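Local coordinates for hypothetical protein aq_1665 (PDB 1XM7), which is of unknown function but has a calcineurin-like phosphoesterase domain and is therefore probably a hydrolase, at residues T10-E15 / E62-W67; T35-V40 / Y176-E181; Y96-I101 / S112-K117. One frame throughout, in Å; residues are numbered along the deposited sequence.

In the fold
From the N terminus, the chain leaves strand 4-7 into the loop that carries residues 10-15, and interaction 1 closes when the start of helix 63-69 packs on that loop. Helix 29-38 lies between these two segments in sequence and supplies residues 35-40, whose partner, 176-181, comes only near the C terminus; interactions 1 and 2 therefore cross, and they touch where Trp-67 packs on Leu-37. Interaction 2 joins the end of helix 29-38 to the run into strand 179-180. Interaction 3 is a short closure, from the start of strand 99-104 to the loop after strand 107-112, nested inside interaction 2 at the edge of the second sheet, its centre about 22 Å from that of interaction 1.

Interaction 1 of 3, residues T10-E15 / E62-W67; sequences THFYHE and EYLRIW
In this calcineurin-like phosphoesterase fold, the loop that follows strand 4-7 packs on the start of helix 63-69, with Phe-12 and Tyr-13 meeting Tyr-63, Leu-64 and Trp-67. Tyr-13 and Tyr-63 form the tightest pair. CD2 of Tyr-63 lies over one face of the Tyr-13 ring, displaced toward its rim, and comes within 3.3 Å of Tyr-13 CZ. The ring planes are inclined at 42° with centroids 4.8 Å apart. At the edge of the Tyr-13 ring sits the branched carbon of Leu-64, CG, 4.1 Å from Tyr-13 CE1. Tyrosine suits the place because its ring packs on Tyr-63 and Leu-64 while its hydroxyl is held by hydrogen bonds to the carboxylate of Asp-59 and to Asn-61 N.

Phe-12, wholly hydrocarbon, packs among buried side chains. Its CE2 lies 4.0 Å from Trp-67 CE3, and the two side chains cross at about a right angle. Trp-67 CG is anti to the backbone N (chi1 161°), which carries the indole toward Phe-12, while its NE1 is held by Tyr-91 O. CD2 of Leu-64 borders the same phenyl ring, and Glu-30 and Leu-34 of helix 29-38 also touch it. Both loop aromatics occupy the middle positions of a type II turn closed by His-14 N to His-11 O, 2.9 Å. The helix start thus backs the loop after the first strand, where His-11 probably belongs to the Asp-x-His motif that supplies metal ligands in metallophosphoesterases.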
loop_
_atom_site.group_PDB
_atom_site.type_symbol
_atom_site.label_atom_id
_atom_site.label_comp_id
_atom_site.label_asym_id
_atom_site.label_seq_id
_atom_site.Cartn_x
_atom_site.Cartn_y
_atom_site.Cartn_z
ATOM N N THR A 10 -2.443 4.988 3.700
ATOM C CA THR A 10 -3.395 5.114 4.788
ATOM C C THR A 10 -3.452 6.543 5.331
ATOM O O THR A 10 -4.504 7.000 5.797
ATOM C CB THR A 10 -3.049 4.130 5.902
ATOM O OG1 THR A 10 -1.642 4.165 6.145
ATOM C CG2 THR A 10 -3.436 2.726 5.492
ATOM N N HIS A 11 -2.324 7.247 5.248
ATOM C CA HIS A 11 -2.241 8.626 5.708
ATOM C C HIS A 11 -2.847 8.832 7.093
ATOM O O HIS A 11 -3.580 9.801 7.321
ATOM C CB HIS A 11 -2.942 9.565 4.719
ATOM C CG HIS A 11 -2.116 9.924 3.518
ATOM N ND1 HIS A 11 -1.968 9.087 2.432
ATOM C CD2 HIS A 11 -1.391 11.033 3.237
ATOM C CE1 HIS A 11 -1.190 9.664 1.535
ATOM N NE2 HIS A 11 -0.826 10.845 1.999
ATOM N N PHE A 12 -2.555 7.923 8.016
ATOM C CA PHE A 12 -3.078 8.054 9.366
ATOM C C PHE A 12 -2.698 9.421 9.902
ATOM O O PHE A 12 -1.554 9.839 9.788
ATOM C CB PHE A 12 -2.501 6.979 10.286
ATOM C CG PHE A 12 -3.028 5.601 10.022
ATOM C CD1 PHE A 12 -4.392 5.338 10.091
ATOM C CD2 PHE A 12 -2.156 4.552 9.753
ATOM C CE1 PHE A 12 -4.881 4.047 9.903
ATOM C CE2 PHE A 12 -2.634 3.256 9.564
ATOM C CZ PHE A 12 -3.998 3.003 9.640
ATOM N N TYR A 13 -3.676 10.115 10.471
ATOM C CA TYR A 13 -3.464 11.432 11.052
ATOM C C TYR A 13 -3.284 12.559 10.057
ATOM O O TYR A 13 -3.019 13.693 10.453
ATOM C CB TYR A 13 -2.277 11.404 12.017
ATOM C CG TYR A 13 -2.571 10.674 13.309
ATOM C CD1 TYR A 13 -1.929 9.477 13.625
ATOM C CD2 TYR A 13 -3.488 11.186 14.222
ATOM C CE1 TYR A 13 -2.194 8.814 14.819
ATOM C CE2 TYR A 13 -3.761 10.531 15.415
ATOM C CZ TYR A 13 -3.114 9.352 15.705
ATOM O OH TYR A 13 -3.411 8.706 16.874
ATOM N N HIS A 14 -3.408 12.267 8.768
ATOM C CA HIS A 14 -3.290 13.336 7.782
ATOM C C HIS A 14 -4.676 13.959 7.610
ATOM O O HIS A 14 -5.338 13.814 6.573
ATOM C CB HIS A 14 -2.783 12.832 6.434
ATOM C CG HIS A 14 -2.431 13.943 5.490
ATOM N ND1 HIS A 14 -2.110 13.732 4.166
ATOM C CD2 HIS A 14 -2.356 15.282 5.687
ATOM C CE1 HIS A 14 -1.858 14.893 3.588
ATOM N NE2 HIS A 14 -2.000 15.848 4.489
ATOM N N GLU A 15 -5.088 14.645 8.666
ATOM C CA GLU A 15 -6.375 15.321 8.781
ATOM C C GLU A 15 -6.741 16.159 7.564
ATOM O O GLU A 15 -7.898 16.204 7.165
ATOM C CB GLU A 15 -6.309 16.197 10.026
ATOM C CG GLU A 15 -7.567 16.879 10.486
ATOM C CD GLU A 15 -7.292 17.694 11.757
ATOM O OE1 GLU A 15 -6.605 18.744 11.664
ATOM O OE2 GLU A 15 -7.737 17.270 12.855
ATOM N N GLU A 62 -4.730 6.853 19.503
ATOM C CA GLU A 62 -4.482 5.419 19.607
ATOM C C GLU A 62 -4.462 4.698 18.272
ATOM O O GLU A 62 -4.340 3.469 18.233
ATOM C CB GLU A 62 -5.535 4.743 20.493
ATOM C CG GLU A 62 -5.834 5.426 21.832
ATOM C CD GLU A 62 -4.592 5.711 22.649
ATOM O OE1 GLU A 62 -3.590 4.971 22.504
ATOM O OE2 GLU A 62 -4.627 6.675 23.451
ATOM N N TYR A 63 -4.579 5.439 17.180
ATOM C CA TYR A 63 -4.581 4.796 15.880
ATOM C C TYR A 63 -3.375 3.873 15.715
ATOM O O TYR A 63 -3.515 2.713 15.318
ATOM C CB TYR A 63 -4.599 5.839 14.753
ATOM C CG TYR A 63 -5.840 6.719 14.712
ATOM C CD1 TYR A 63 -7.068 6.252 15.184
ATOM C CD2 TYR A 63 -5.783 8.020 14.198
ATOM C CE1 TYR A 63 -8.202 7.052 15.153
ATOM C CE2 TYR A 63 -6.916 8.829 14.162
ATOM C CZ TYR A 63 -8.124 8.337 14.646
ATOM O OH TYR A 63 -9.250 9.131 14.653
ATOM N N LEU A 64 -2.191 4.378 16.041
ATOM C CA LEU A 64 -0.977 3.592 15.890
ATOM C C LEU A 64 -0.866 2.443 16.884
ATOM O O LEU A 64 -0.410 1.355 16.532
ATOM C CB LEU A 64 0.260 4.502 15.981
ATOM C CG LEU A 64 0.352 5.611 14.923
ATOM C CD1 LEU A 64 1.758 6.179 14.919
ATOM C CD2 LEU A 64 -0.003 5.066 13.538
ATOM N N ARG A 65 -1.273 2.684 18.123
ATOM C CA ARG A 65 -1.219 1.649 19.141
ATOM C C ARG A 65 -2.143 0.525 18.671
ATOM O O ARG A 65 -1.804 -0.651 18.764
ATOM C CB ARG A 65 -1.682 2.222 20.488
ATOM C CG ARG A 65 -1.381 1.338 21.703
ATOM C CD ARG A 65 -1.604 2.076 23.046
ATOM N NE ARG A 65 -0.642 3.167 23.248
ATOM C CZ ARG A 65 -0.595 3.959 24.322
ATOM N NH1 ARG A 65 -1.458 3.793 25.322
ATOM N NH2 ARG A 65 0.307 4.936 24.389
ATOM N N ILE A 66 -3.303 0.904 18.139
ATOM C CA ILE A 66 -4.276 -0.060 17.643
ATOM C C ILE A 66 -3.679 -0.860 16.490
ATOM O O ILE A 66 -3.746 -2.094 16.471
ATOM C CB ILE A 66 -5.568 0.649 17.173
ATOM C CG1 ILE A 66 -6.299 1.228 18.384
ATOM C CG2 ILE A 66 -6.465 -0.326 16.415
ATOM C CD1 ILE A 66 -7.448 2.137 18.027
ATOM N N TRP A 67 -3.094 -0.161 15.528
ATOM C CA TRP A 67 -2.461 -0.820 14.393
ATOM C C TRP A 67 -1.453 -1.861 14.880
ATOM O O TRP A 67 -1.429 -2.994 14.411
ATOM C CB TRP A 67 -1.754 0.226 13.525
ATOM C CG TRP A 67 -0.712 -0.330 12.610
ATOM C CD1 TRP A 67 0.583 -0.640 12.925
ATOM C CD2 TRP A 67 -0.890 -0.681 11.241
ATOM N NE1 TRP A 67 1.222 -1.165 11.831
ATOM C CE2 TRP A 67 0.342 -1.203 10.781
ATOM C CE3 TRP A 67 -1.972 -0.609 10.352
ATOM C CZ2 TRP A 67 0.522 -1.651 9.473
ATOM C CZ3 TRP A 67 -1.793 -1.058 9.042
ATOM C CH2 TRP A 67 -0.552 -1.571 8.619
#

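Interaction 2 of 3, residues T35-V40 / Y176-E181; sequences TNLLKV and YKPISE
The last turn of helix 29-38 passes close to the backbone that leads into strand 179-180, the CA atoms of Asn-36 and Lys-177 lying 5.6 Å apart and those of Leu-37 and Pro-178 6.8 Å. Asn-36 faces the other segment, its CG anti to its own carbonyl carbon (chi1 -74°). A short side chain suits this place, since CB and CG already lie by the Tyr-176 carbonyl and the Lys-177 methylenes. Lys-177 crosses it at a slant: CG of Lys-177 is 3.5 Å from Asn-36 CG, and the rest of the lysine continues extended past the amide. The aliphatic part of the lysine does the packing while its ammonium group runs on toward the surface.

Beside them the contact turns apolar. Leu-37 and Pro-178 run antiparallel past one another, with one methyl, Leu-37 CD2, 3.8 Å from Pro-178 CB and about as far from CG and CD. A compact proline ring thus offers a broad hydrocarbon side to a single methyl. Val-40 closes this patch more loosely, its CG1 4.4 Å from Pro-178 CG.

Leu-37 also touches Ile-7, and Val-40 and Pro-178 both touch Tyr-5; Ile-7 and Tyr-5 belong to strand 4-7. Tyr-176 packs against Phe-29, Val-32 and Ile-33 of the same helix, so the end of the helix packs on the run leading into edge strand 179-180 and on strand 4-7 beside it.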
loop_
_atom_site.group_PDB
_atom_site.type_symbol
_atom_site.label_atom_id
_atom_site.label_comp_id
_atom_site.label_asym_id
_atom_site.label_seq_id
_atom_site.Cartn_x
_atom_site.Cartn_y
_atom_site.Cartn_z
ATOM N N THR A 35 -10.689 -0.741 11.195
ATOM C CA THR A 35 -11.799 -1.645 11.388
ATOM C C THR A 35 -11.748 -2.744 10.346
ATOM O O THR A 35 -11.789 -3.927 10.685
ATOM C CB THR A 35 -13.134 -0.899 11.283
ATOM O OG1 THR A 35 -13.304 -0.078 12.444
ATOM C CG2 THR A 35 -14.293 -1.877 11.191
ATOM N N ASN A 36 -11.633 -2.355 9.079
ATOM C CA ASN A 36 -11.586 -3.324 7.981
ATOM C C ASN A 36 -10.403 -4.271 8.043
ATOM O O ASN A 36 -10.432 -5.351 7.453
ATOM C CB ASN A 36 -11.603 -2.599 6.637
ATOM C CG ASN A 36 -12.978 -2.028 6.302
ATOM O OD1 ASN A 36 -13.092 -1.025 5.596
ATOM N ND2 ASN A 36 -14.030 -2.675 6.801
ATOM N N LEU A 37 -9.358 -3.864 8.753
ATOM C CA LEU A 37 -8.187 -4.714 8.899
ATOM C C LEU A 37 -8.468 -5.637 10.056
ATOM O O LEU A 37 -8.088 -6.807 10.043
ATOM C CB LEU A 37 -6.944 -3.892 9.220
ATOM C CG LEU A 37 -6.388 -3.032 8.092
ATOM C CD1 LEU A 37 -5.278 -2.180 8.656
ATOM C CD2 LEU A 37 -5.887 -3.901 6.942
ATOM N N LEU A 38 -9.147 -5.091 11.057
ATOM C CA LEU A 38 -9.486 -5.847 12.249
ATOM C C LEU A 38 -10.261 -7.116 11.914
ATOM O O LEU A 38 -9.916 -8.215 12.370
ATOM C CB LEU A 38 -10.323 -4.989 13.196
ATOM C CG LEU A 38 -10.146 -5.267 14.692
ATOM C CD1 LEU A 38 -11.224 -4.519 15.461
ATOM C CD2 LEU A 38 -10.230 -6.753 14.978
ATOM N N LYS A 39 -11.311 -6.967 11.116
ATOM C CA LYS A 39 -12.124 -8.116 10.778
ATOM C C LYS A 39 -11.667 -8.846 9.544
ATOM O O LYS A 39 -12.426 -9.021 8.602
ATOM C CB LYS A 39 -13.593 -7.710 10.639
ATOM C CG LYS A 39 -13.855 -6.433 9.879
ATOM C CD LYS A 39 -15.332 -6.092 10.002
ATOM C CE LYS A 39 -15.709 -4.858 9.214
ATOM N NZ LYS A 39 -17.188 -4.762 9.106
ATOM N N VAL A 40 -10.427 -9.307 9.569
ATOM C CA VAL A 40 -9.866 -10.007 8.430
ATOM C C VAL A 40 -8.528 -10.660 8.799
ATOM O O VAL A 40 -8.325 -11.860 8.580
ATOM C CB VAL A 40 -9.714 -9.012 7.255
ATOM C CG1 VAL A 40 -8.379 -9.189 6.550
ATOM C CG2 VAL A 40 -10.868 -9.193 6.293
ATOM N N TYR A 176 -11.205 1.653 1.469
ATOM C CA TYR A 176 -10.455 1.484 2.712
ATOM C C TYR A 176 -10.392 0.056 3.250
ATOM O O TYR A 176 -10.547 -0.176 4.445
ATOM C CB TYR A 176 -11.010 2.439 3.779
ATOM C CG TYR A 176 -11.014 3.877 3.307
ATOM C CD1 TYR A 176 -11.976 4.332 2.407
ATOM C CD2 TYR A 176 -10.000 4.758 3.683
ATOM C CE1 TYR A 176 -11.919 5.622 1.890
ATOM C CE2 TYR A 176 -9.932 6.051 3.167
ATOM C CZ TYR A 176 -10.892 6.473 2.273
ATOM O OH TYR A 176 -10.821 7.744 1.751
ATOM N N LYS A 177 -10.152 -0.893 2.351
ATOM C CA LYS A 177 -10.030 -2.307 2.710
ATOM C C LYS A 177 -8.757 -2.900 2.094
ATOM O O LYS A 177 -8.400 -2.588 0.953
ATOM C CB LYS A 177 -11.233 -3.100 2.202
ATOM C CG LYS A 177 -12.544 -2.776 2.873
ATOM C CD LYS A 177 -13.645 -3.650 2.315
ATOM C CE LYS A 177 -14.997 -3.193 2.828
ATOM N NZ LYS A 177 -16.125 -3.935 2.183
ATOM N N PRO A 178 -8.055 -3.765 2.841
ATOM C CA PRO A 178 -6.836 -4.352 2.283
ATOM C C PRO A 178 -7.255 -5.233 1.136
ATOM O O PRO A 178 -8.416 -5.605 1.032
ATOM C CB PRO A 178 -6.298 -5.175 3.434
ATOM C CG PRO A 178 -7.567 -5.683 4.066
ATOM C CD PRO A 178 -8.418 -4.425 4.108
ATOM N N ILE A 179 -6.324 -5.565 0.264
ATOM C CA ILE A 179 -6.650 -6.437 -0.840
ATOM C C ILE A 179 -6.155 -7.810 -0.446
ATOM O O ILE A 179 -5.061 -7.955 0.086
ATOM C CB ILE A 179 -5.982 -5.963 -2.123
ATOM C CG1 ILE A 179 -6.709 -4.718 -2.618
ATOM C CG2 ILE A 179 -6.006 -7.057 -3.161
ATOM C CD1 ILE A 179 -6.055 -4.051 -3.780
ATOM N N SER A 180 -6.979 -8.817 -0.678
ATOM C CA SER A 180 -6.620 -10.174 -0.320
ATOM C C SER A 180 -5.781 -10.807 -1.417
ATOM O O SER A 180 -5.714 -10.294 -2.537
ATOM C CB SER A 180 -7.883 -11.001 -0.093
ATOM O OG SER A 180 -7.555 -12.289 0.403
ATOM N N GLU A 181 -5.132 -11.919 -1.087
ATOM C CA GLU A 181 -4.321 -12.622 -2.062
ATOM C C GLU A 181 -5.294 -13.282 -3.036
ATOM O O GLU A 181 -4.896 -13.870 -4.042
ATOM C CB GLU A 181 -3.437 -13.672 -1.377
ATOM C CG GLU A 181 -4.161 -14.914 -0.892
ATOM C CD GLU A 181 -3.201 -15.990 -0.395
ATOM O OE1 GLU A 181 -3.509 -17.185 -0.449
ATOM O OE2 GLU A 181 -2.034 -15.571 0.099
#

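Interaction 3 of 3, residues Y96-I101 / S112-K117; sequences YDFYKI and SHYPAK
Ser-112, at the end of strand 107-112, meets the chain at Phe-98 as it enters strand 99-104. Its OG donates a hydrogen bond to Phe-98 O over 3.3 Å, long but almost straight along the carbonyl, with a C=O to donor angle of 160°. Serine suits this place because a small hydroxyl can reach a main-chain acceptor while passing over one face of the Phe-98 ring.

At His-113 the backbone joins in through water 1, which accepts from His-113 N at 3.0 Å and donates to Phe-98 O at 2.7 Å. That carbonyl is therefore gripped twice. The imidazole, its ND1 bonded to Leu-50 O, sets CD2 3.8 Å above the centre of the Tyr-114 ring, and His-147 meets both rings. His-113 is probably one of the histidines that bind metal in this family.

Tyr-114 then turns back toward Phe-98. CG of Phe-98 stands anti to its backbone N (chi1 -172°), which swings the ring toward Tyr-114, and Phe-98 CE2 lies 3.9 Å from Tyr-114 CD1. The planes are within 18° of parallel yet barely overlap. Carbon meets carbon here, while the tyrosine hydroxyl bonds to Arg-127.

Helix 125-137 covers this corner, with Met-130 and Val-131 against Phe-98 and Ile-134 against Tyr-99. Ser-112 and His-113 continue by backbone bonds to Ile-144 and Gly-146, in the neighbouring strand 142-145 and just beyond it.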
loop_
_atom_site.group_PDB
_atom_site.type_symbol
_atom_site.label_atom_id
_atom_site.label_comp_id
_atom_site.label_asym_id
_atom_site.label_seq_id
_atom_site.Cartn_x
_atom_site.Cartn_y
_atom_site.Cartn_z
ATOM N N TYR A 96 11.249 -2.343 3.829
ATOM C CA TYR A 96 12.030 -2.336 2.602
ATOM C C TYR A 96 11.944 -0.913 2.075
ATOM O O TYR A 96 10.849 -0.411 1.821
ATOM C CB TYR A 96 11.423 -3.339 1.627
ATOM C CG TYR A 96 11.530 -4.743 2.155
ATOM C CD1 TYR A 96 12.729 -5.447 2.064
ATOM C CD2 TYR A 96 10.473 -5.335 2.832
ATOM C CE1 TYR A 96 12.880 -6.697 2.638
ATOM C CE2 TYR A 96 10.611 -6.593 3.415
ATOM C CZ TYR A 96 11.823 -7.266 3.314
ATOM O OH TYR A 96 11.986 -8.499 3.900
ATOM N N ASP A 97 13.089 -0.259 1.913
ATOM C CA ASP A 97 13.074 1.128 1.482
ATOM C C ASP A 97 12.576 1.459 0.082
ATOM O O ASP A 97 12.298 2.625 -0.197
ATOM C CB ASP A 97 14.441 1.781 1.723
ATOM C CG ASP A 97 15.576 1.003 1.123
ATOM O OD1 ASP A 97 15.835 -0.122 1.599
ATOM O OD2 ASP A 97 16.207 1.522 0.178
ATOM N N PHE A 98 12.456 0.480 -0.806
ATOM C CA PHE A 98 11.940 0.813 -2.127
ATOM C C PHE A 98 11.057 -0.228 -2.791
ATOM O O PHE A 98 10.061 0.130 -3.409
ATOM C CB PHE A 98 13.065 1.196 -3.083
ATOM C CG PHE A 98 12.571 1.741 -4.407
ATOM C CD1 PHE A 98 12.529 0.936 -5.544
ATOM C CD2 PHE A 98 12.125 3.056 -4.506
ATOM C CE1 PHE A 98 12.056 1.428 -6.751
ATOM C CE2 PHE A 98 11.646 3.556 -5.716
ATOM C CZ PHE A 98 11.614 2.738 -6.840
ATOM N N TYR A 99 11.408 -1.504 -2.685
ATOM C CA TYR A 99 10.577 -2.541 -3.290
ATOM C C TYR A 99 10.795 -3.859 -2.591
ATOM O O TYR A 99 11.679 -3.993 -1.754
ATOM C CB TYR A 99 10.928 -2.739 -4.759
ATOM C CG TYR A 99 12.227 -3.487 -4.942
ATOM C CD1 TYR A 99 13.449 -2.860 -4.731
ATOM C CD2 TYR A 99 12.233 -4.838 -5.279
ATOM C CE1 TYR A 99 14.645 -3.556 -4.848
ATOM C CE2 TYR A 99 13.424 -5.549 -5.396
ATOM C CZ TYR A 99 14.624 -4.901 -5.179
ATOM O OH TYR A 99 15.802 -5.595 -5.284
ATOM N N LYS A 100 9.989 -4.842 -2.961
ATOM C CA LYS A 100 10.106 -6.176 -2.396
ATOM C C LYS A 100 9.500 -7.109 -3.410
ATOM O O LYS A 100 8.447 -6.823 -3.978
ATOM C CB LYS A 100 9.336 -6.287 -1.079
ATOM C CG LYS A 100 9.932 -7.271 -0.077
ATOM C CD LYS A 100 9.646 -8.714 -0.421
ATOM C CE LYS A 100 10.089 -9.637 0.712
ATOM N NZ LYS A 100 11.561 -9.540 0.936
ATOM N N ILE A 101 10.176 -8.218 -3.657
ATOM C CA ILE A 101 9.665 -9.183 -4.598
ATOM C C ILE A 101 9.240 -10.445 -3.874
ATOM O O ILE A 101 9.957 -10.965 -3.015
ATOM C CB ILE A 101 10.707 -9.511 -5.670
ATOM C CG1 ILE A 101 10.928 -8.274 -6.538
ATOM C CG2 ILE A 101 10.233 -10.669 -6.521
ATOM C CD1 ILE A 101 12.001 -8.425 -7.572
ATOM N N SER A 112 5.843 -2.332 -4.681
ATOM C CA SER A 112 6.476 -1.032 -4.620
ATOM C C SER A 112 5.405 0.004 -4.299
ATOM O O SER A 112 4.214 -0.266 -4.451
ATOM C CB SER A 112 7.123 -0.717 -5.955
ATOM O OG SER A 112 7.895 0.460 -5.855
ATOM N N HIS A 113 5.812 1.176 -3.830
ATOM C CA HIS A 113 4.846 2.217 -3.529
ATOM C C HIS A 113 4.485 2.943 -4.812
ATOM O O HIS A 113 3.351 3.355 -5.008
ATOM C CB HIS A 113 5.433 3.226 -2.549
ATOM C CG HIS A 113 4.598 4.456 -2.383
ATOM N ND1 HIS A 113 3.407 4.460 -1.687
ATOM C CD2 HIS A 113 4.762 5.714 -2.853
ATOM C CE1 HIS A 113 2.873 5.669 -1.738
ATOM N NE2 HIS A 113 3.675 6.448 -2.439
ATOM N N TYR A 114 5.472 3.086 -5.687
ATOM C CA TYR A 114 5.295 3.803 -6.938
ATOM C C TYR A 114 4.781 2.930 -8.048
ATOM O O TYR A 114 5.084 1.743 -8.102
ATOM C CB TYR A 114 6.617 4.455 -7.361
ATOM C CG TYR A 114 7.230 5.303 -6.267
ATOM C CD1 TYR A 114 7.911 4.708 -5.201
ATOM C CD2 TYR A 114 7.062 6.691 -6.253
ATOM C CE1 TYR A 114 8.402 5.469 -4.146
ATOM C CE2 TYR A 114 7.550 7.464 -5.198
ATOM C CZ TYR A 114 8.220 6.844 -4.148
ATOM O OH TYR A 114 8.707 7.593 -3.096
ATOM N N PRO A 115 3.980 3.510 -8.953
ATOM C CA PRO A 115 3.399 2.799 -10.098
ATOM C C PRO A 115 4.362 2.828 -11.280
ATOM O O PRO A 115 5.402 3.494 -11.228
ATOM C CB PRO A 115 2.140 3.608 -10.382
ATOM C CG PRO A 115 2.628 5.014 -10.152
ATOM C CD PRO A 115 3.425 4.879 -8.858
ATOM N N ALA A 116 4.016 2.117 -12.345
ATOM C CA ALA A 116 4.853 2.114 -13.531
ATOM C C ALA A 116 4.706 3.494 -14.168
ATOM O O ALA A 116 5.668 4.055 -14.705
ATOM C CB ALA A 116 4.400 1.022 -14.501
ATOM N N LYS A 117 3.497 4.043 -14.088
ATOM C CA LYS A 117 3.212 5.354 -14.655
ATOM C C LYS A 117 1.996 5.948 -13.971
ATOM O O LYS A 117 0.973 5.283 -13.865
ATOM C CB LYS A 117 2.932 5.221 -16.144
ATOM C CG LYS A 117 2.849 6.545 -16.864
ATOM C CD LYS A 117 2.567 6.347 -18.352
ATOM C CE LYS A 117 3.408 7.307 -19.191
ATOM N NZ LYS A 117 4.885 7.152 -18.919
HETATM O O HOH W 1 8.368 2.099 -2.623
#